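Local coordinates for protein 5-oxopent-3-ene-1,2,5-tricarboxylate decarboxylase (Exiguobacterium antarcticum B7, PDB 6IYM) that belongs to the fumarylacetoacetate hydrolase family of metal-dependent enzymes and carries a magnesium ion held by acidic residues, at residues 247-250 and 251-255; 156-159 and 160-163. One frame throughout, in Å; residues are numbered along the deposited sequence.

Interaction 1 (247-250 and 251-255); sequences HGMK and PPVYL. Unlike the reference sequence in segment 247-250: Lys250 (reference Thr). Unlike the reference sequence in segment 251-255: Val253 (reference Thr).
The phenol of Tyr254 reaches back across a tight reversal of the chain to meet the imidazole of His247, with OH 2.6 Å from His247 ND1. Either atom could supply the proton, and the donor angle of 134° shows that this short hydrogen bond is bent. The rings meet rim to rim, their centroids 5.8 Å apart and their planes turned 44° against each other, so neither lies over the other's face. His247 has CG opposite its backbone N and beside its carbonyl carbon, and the turn of the ring about CB-CG then points the ND1 edge at the phenol.

A second close meeting is apolar: SD of Met249 lies 3.3 Å from CG1 of Val253, and its CE follows at 3.6 Å. The thioether chain bends at its last torsion, which brings this methyl to the same branch. Both side chains also rest on Arg206 of strand 204-210, and Met249 touches Tyr123 of strand 121-131. The outer end of the turn is looser. Lys250 and Pro251 are exposed, and the lysine chain leads away from 251-255.

The reversal itself rests on a cis peptide bond between Lys250 and Pro251: their CA atoms are 3.0 Å apart, and 247-250 and 251-254 run 151° apart end to end. A cis-proline turn of this kind here shapes the surface loop between strands 236-238 and 260-265 of the FAH-family fold.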
ATOM      1  N   HIS A 247       4.417 -15.664  19.106  1.00 51.45           N
ATOM      2  CA  HIS A 247       4.034 -14.677  20.150  1.00 56.02           C
ATOM      3  C   HIS A 247       2.987 -15.263  21.108  1.00 59.07           C
ATOM      4  O   HIS A 247       2.923 -14.791  22.249  1.00 54.47           O
ATOM      5  CB  HIS A 247       3.491 -13.415  19.484  1.00 60.29           C
ATOM      6  CG  HIS A 247       3.429 -12.226  20.377  1.00 64.55           C
ATOM      7  ND1 HIS A 247       4.557 -11.717  20.996  1.00 67.43           N
ATOM      8  CD2 HIS A 247       2.400 -11.421  20.712  1.00 64.89           C
ATOM      9  CE1 HIS A 247       4.217 -10.659  21.698  1.00 72.51           C
ATOM     10  NE2 HIS A 247       2.901 -10.457  21.542  1.00 70.37           N
ATOM     11  N   GLY A 248       2.177 -16.231  20.663  1.00 55.81           N
ATOM     12  CA  GLY A 248       0.999 -16.704  21.417  1.00 51.92           C
ATOM     13  C   GLY A 248       1.320 -17.958  22.204  1.00 54.13           C
ATOM     14  O   GLY A 248       0.407 -18.495  22.862  1.00 49.53           O
ATOM     15  N   MET A 249       2.569 -18.413  22.123  1.00 50.21           N
ATOM     16  CA  MET A 249       3.008 -19.711  22.692  1.00 51.91           C
ATOM     17  C   MET A 249       3.384 -19.447  24.147  1.00 54.46           C
ATOM     18  O   MET A 249       3.680 -18.291  24.469  1.00 55.17           O
ATOM     19  CB  MET A 249       4.179 -20.293  21.890  1.00 48.45           C
ATOM     20  CG  MET A 249       3.740 -20.958  20.585  1.00 48.92           C
ATOM     21  SD  MET A 249       5.101 -21.540  19.527  1.00 53.34           S
ATOM     22  CE  MET A 249       5.752 -22.873  20.547  1.00 56.08           C
ATOM     23  N   LYS A 250       3.306 -20.462  25.006  1.00 64.51           N
ATOM     24  CA  LYS A 250       3.595 -20.340  26.461  1.00 60.02           C
ATOM     25  C   LYS A 250       4.783 -21.245  26.776  1.00 55.99           C
ATOM     26  O   LYS A 250       4.615 -22.454  26.861  1.00 60.29           O
ATOM     27  CB  LYS A 250       2.322 -20.681  27.243  1.00 67.46           C
ATOM     28  CG  LYS A 250       1.197 -19.654  27.131  1.00 69.87           C
ATOM     29  CD  LYS A 250      -0.187 -20.266  27.089  1.00 73.71           C
ATOM     30  CE  LYS A 250      -1.277 -19.343  27.589  1.00 76.65           C
ATOM     31  NZ  LYS A 250      -1.375 -18.095  26.794  1.00 77.03           N
ATOM     32  N   PRO A 251       6.031 -20.735  26.890  1.00 56.42           N
ATOM     33  CA  PRO A 251       6.352 -19.315  26.738  1.00 56.72           C
ATOM     34  C   PRO A 251       6.483 -18.885  25.274  1.00 55.02           C
ATOM     35  O   PRO A 251       6.502 -19.728  24.378  1.00 53.00           O
ATOM     36  CB  PRO A 251       7.710 -19.217  27.447  1.00 55.43           C
ATOM     37  CG  PRO A 251       8.364 -20.528  27.090  1.00 54.85           C
ATOM     38  CD  PRO A 251       7.232 -21.535  27.169  1.00 57.31           C
ATOM     39  N   PRO A 252       6.561 -17.565  24.994  1.00 53.09           N
ATOM     40  CA  PRO A 252       6.657 -17.067  23.617  1.00 52.51           C
ATOM     41  C   PRO A 252       7.984 -17.450  22.936  1.00 53.54           C
ATOM     42  O   PRO A 252       9.013 -17.441  23.550  1.00 47.77           O
ATOM     43  CB  PRO A 252       6.549 -15.538  23.777  1.00 57.93           C
ATOM     44  CG  PRO A 252       5.924 -15.324  25.168  1.00 54.05           C
ATOM     45  CD  PRO A 252       6.473 -16.475  25.990  1.00 55.16           C
ATOM     46  N   VAL A 253       7.948 -17.804  21.658  1.00 49.12           N
ATOM     47  CA  VAL A 253       9.182 -18.179  20.909  1.00 49.76           C
ATOM     48  C   VAL A 253       9.225 -17.293  19.661  1.00 46.86           C
ATOM     49  O   VAL A 253       8.165 -17.070  19.039  1.00 43.72           O
ATOM     50  CB  VAL A 253       9.245 -19.694  20.604  1.00 56.65           C
ATOM     51  CG1 VAL A 253       8.073 -20.169  19.766  1.00 59.94           C
ATOM     52  CG2 VAL A 253      10.560 -20.108  19.964  1.00 59.32           C
ATOM     53  N   TYR A 254      10.387 -16.716  19.417  1.00 40.29           N
ATOM     54  CA  TYR A 254      10.668 -15.748  18.335  1.00 44.56           C
ATOM     55  C   TYR A 254      11.726 -16.373  17.432  1.00 48.29           C
ATOM     56  O   TYR A 254      12.548 -17.216  17.915  1.00 43.66           O
ATOM     57  CB  TYR A 254      11.056 -14.396  18.930  1.00 42.54           C
ATOM     58  CG  TYR A 254       9.950 -13.845  19.779  1.00 44.29           C
ATOM     59  CD1 TYR A 254       8.715 -13.564  19.217  1.00 45.78           C
ATOM     60  CD2 TYR A 254      10.098 -13.691  21.150  1.00 46.19           C
ATOM     61  CE1 TYR A 254       7.665 -13.101  19.985  1.00 46.53           C
ATOM     62  CE2 TYR A 254       9.053 -13.224  21.932  1.00 46.58           C
ATOM     63  CZ  TYR A 254       7.830 -12.942  21.352  1.00 50.75           C
ATOM     64  OH  TYR A 254       6.786 -12.494  22.110  1.00 52.43           O
ATOM     65  N   LEU A 255      11.667 -15.977  16.167  1.00 41.28           N
ATOM     66  CA  LEU A 255      12.489 -16.509  15.059  1.00 41.78           C
ATOM     67  C   LEU A 255      13.905 -15.964  15.205  1.00 44.51           C
ATOM     68  O   LEU A 255      14.068 -14.798  15.591  1.00 51.98           O
ATOM     69  CB  LEU A 255      11.882 -16.078  13.717  1.00 39.87           C
ATOM     70  CG  LEU A 255      10.583 -16.793  13.336  1.00 42.86           C
ATOM     71  CD1 LEU A 255       9.854 -16.102  12.179  1.00 40.66           C
ATOM     72  CD2 LEU A 255      10.868 -18.240  13.012  1.00 42.25           C
TER

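Interaction 2 (156-159 and 160-163); sequences VTAR and DLQK
Arg159 and Gln162 lie side by side and point the same way, joined by a hydrogen bond from Arg159 NH1 to Gln162 OE1 of 3.2 Å. Its donor angle is 157°, but NH1 sits 30° out of the amide's carbonyl plane. Glu124 and Asp122 form salt bridges with NH2 and NE of the same guanidinium, and Gln162 adds a neutral partner at NH1 that helps fix the rotation of the group. CB of Thr157 stands over the centre of one guanidinium face.

The backbone bond runs from Gln162 N to Ala158 O over 3.1 Å, an i to i+4 link that ties the strand's last residue to the first turn of the helix.

Side-chain to backbone bonding belongs to Asp160, whose chi1 of 45° folds CG back between its N and carbonyl carbon: OD1 accepts a weak bond from Leu161 N, and OD2 takes the N-H of Gln119.

The apolar contact is Ala158 CB against Leu161 CD2 at 3.6 Å. Separately, the methyl CG2 of Thr157 lies against the Gln162 amide, 3.4 Å from OE1.

The contact thus marks the passage from strand 147-158, paired with strand 121-131, into the short helix 159-164, where Lys163 O accepts a bond from Lys93 of the second subunit.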
ATOM      1  N   VAL A 156       5.130 -12.199   7.856  1.00 37.47           N
ATOM      2  CA  VAL A 156       6.245 -12.094   8.843  1.00 38.20           C
ATOM      3  C   VAL A 156       6.071 -10.749   9.575  1.00 42.41           C
ATOM      4  O   VAL A 156       5.714  -9.753   8.914  1.00 41.62           O
ATOM      5  CB  VAL A 156       7.634 -12.228   8.185  1.00 37.08           C
ATOM      6  CG1 VAL A 156       8.752 -12.007   9.200  1.00 37.36           C
ATOM      7  CG2 VAL A 156       7.821 -13.544   7.460  1.00 37.96           C
ATOM      8  N   THR A 157       6.290 -10.733  10.892  1.00 38.61           N
ATOM      9  CA  THR A 157       5.909  -9.637  11.802  1.00 41.84           C
ATOM     10  C   THR A 157       6.978  -9.442  12.889  1.00 47.78           C
ATOM     11  O   THR A 157       7.417 -10.443  13.483  1.00 43.92           O
ATOM     12  CB  THR A 157       4.565  -9.939  12.477  1.00 44.88           C
ATOM     13  OG1 THR A 157       3.524 -10.195  11.534  1.00 37.80           O
ATOM     14  CG2 THR A 157       4.139  -8.826  13.410  1.00 47.97           C
ATOM     15  N   ALA A 158       7.327  -8.184  13.173  1.00 45.44           N
ATOM     16  CA  ALA A 158       8.132  -7.763  14.335  1.00 45.87           C
ATOM     17  C   ALA A 158       7.152  -7.364  15.432  1.00 42.39           C
ATOM     18  O   ALA A 158       6.631  -6.250  15.384  1.00 45.96           O
ATOM     19  CB  ALA A 158       9.035  -6.606  13.952  1.00 51.38           C
ATOM     20  N   ARG A 159       6.901  -8.249  16.384  1.00 43.84           N
ATOM     21  CA  ARG A 159       5.879  -8.046  17.448  1.00 42.32           C
ATOM     22  C   ARG A 159       6.191  -6.782  18.275  1.00 45.84           C
ATOM     23  O   ARG A 159       5.219  -6.131  18.742  1.00 48.50           O
ATOM     24  CB  ARG A 159       5.787  -9.296  18.323  1.00 45.14           C
ATOM     25  CG  ARG A 159       5.390 -10.553  17.564  1.00 44.58           C
ATOM     26  CD  ARG A 159       3.990 -10.442  17.009  1.00 45.64           C
ATOM     27  NE  ARG A 159       3.580 -11.641  16.290  1.00 47.23           N
ATOM     28  CZ  ARG A 159       2.460 -11.759  15.566  1.00 47.97           C
ATOM     29  NH1 ARG A 159       1.623 -10.741  15.456  1.00 47.81           N
ATOM     30  NH2 ARG A 159       2.180 -12.900  14.954  1.00 45.96           N
ATOM     31  N   ASP A 160       7.463  -6.407  18.416  1.00 41.41           N
ATOM     32  CA  ASP A 160       7.887  -5.235  19.231  1.00 46.53           C
ATOM     33  C   ASP A 160       7.652  -3.948  18.407  1.00 47.68           C
ATOM     34  O   ASP A 160       7.167  -2.957  18.983  1.00 49.10           O
ATOM     35  CB  ASP A 160       9.308  -5.429  19.797  1.00 43.68           C
ATOM     36  CG  ASP A 160      10.324  -5.956  18.801  1.00 51.89           C
ATOM     37  OD1 ASP A 160       9.963  -6.113  17.597  1.00 52.01           O
ATOM     38  OD2 ASP A 160      11.483  -6.156  19.204  1.00 49.94           O
ATOM     39  N   LEU A 161       7.891  -3.974  17.097  1.00 48.11           N
ATOM     40  CA  LEU A 161       7.660  -2.809  16.201  1.00 50.30           C
ATOM     41  C   LEU A 161       6.149  -2.543  16.082  1.00 53.84           C
ATOM     42  O   LEU A 161       5.738  -1.345  15.930  1.00 44.19           O
ATOM     43  CB  LEU A 161       8.312  -3.087  14.842  1.00 48.23           C
ATOM     44  CG  LEU A 161       9.809  -2.824  14.760  1.00 48.45           C
ATOM     45  CD1 LEU A 161      10.546  -3.462  15.910  1.00 57.51           C
ATOM     46  CD2 LEU A 161      10.367  -3.315  13.442  1.00 50.14           C
ATOM     47  N   GLN A 162       5.333  -3.599  16.189  1.00 51.57           N
ATOM     48  CA  GLN A 162       3.850  -3.492  16.165  1.00 49.33           C
ATOM     49  C   GLN A 162       3.380  -2.540  17.269  1.00 53.95           C
ATOM     50  O   GLN A 162       2.490  -1.725  17.014  1.00 56.89           O
ATOM     51  CB  GLN A 162       3.177  -4.846  16.375  1.00 51.29           C
ATOM     52  CG  GLN A 162       2.700  -5.530  15.112  1.00 51.13           C
ATOM     53  CD  GLN A 162       1.931  -6.787  15.467  1.00 57.66           C
ATOM     54  OE1 GLN A 162       2.447  -7.701  16.103  1.00 52.74           O
ATOM     55  NE2 GLN A 162       0.663  -6.826  15.099  1.00 54.89           N
ATOM     56  N   LYS A 163       3.931  -2.672  18.468  1.00 53.68           N
ATOM     57  CA  LYS A 163       3.525  -1.853  19.627  1.00 60.08           C
ATOM     58  C   LYS A 163       4.257  -0.507  19.561  1.00 57.81           C
ATOM     59  O   LYS A 163       3.632   0.513  19.900  1.00 55.00           O
ATOM     60  CB  LYS A 163       3.764  -2.657  20.908  1.00 68.64           C
ATOM     61  CG  LYS A 163       2.818  -3.845  21.076  1.00 72.48           C
ATOM     62  CD  LYS A 163       2.816  -4.470  22.457  1.00 83.68           C
ATOM     63  CE  LYS A 163       2.416  -3.495  23.546  1.00 95.05           C
ATOM     64  NZ  LYS A 163       2.206  -4.175  24.846  1.00104.27           N
TER

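Interaction 2 closes before interaction 1 opens along the chain, yet their centres lie only 13 Å apart and they meet through Arg159: its NE is 3.7 Å from His247 CB, and its CG packs 4.2 Å from Tyr254 CE1. Asp122 is a shared polar partner, its OD2 taking both the N-H of His247 and a salt bridge from Arg159 NE. The magnesium ion, bound by Glu124, Glu126 and Asp155, is about 6 Å from the side chain of Thr157 and about 11 Å from that of His247. Through its salt bridge to Glu124, Arg159 belongs to the second shell of the metal, and 247-255 lies farther out.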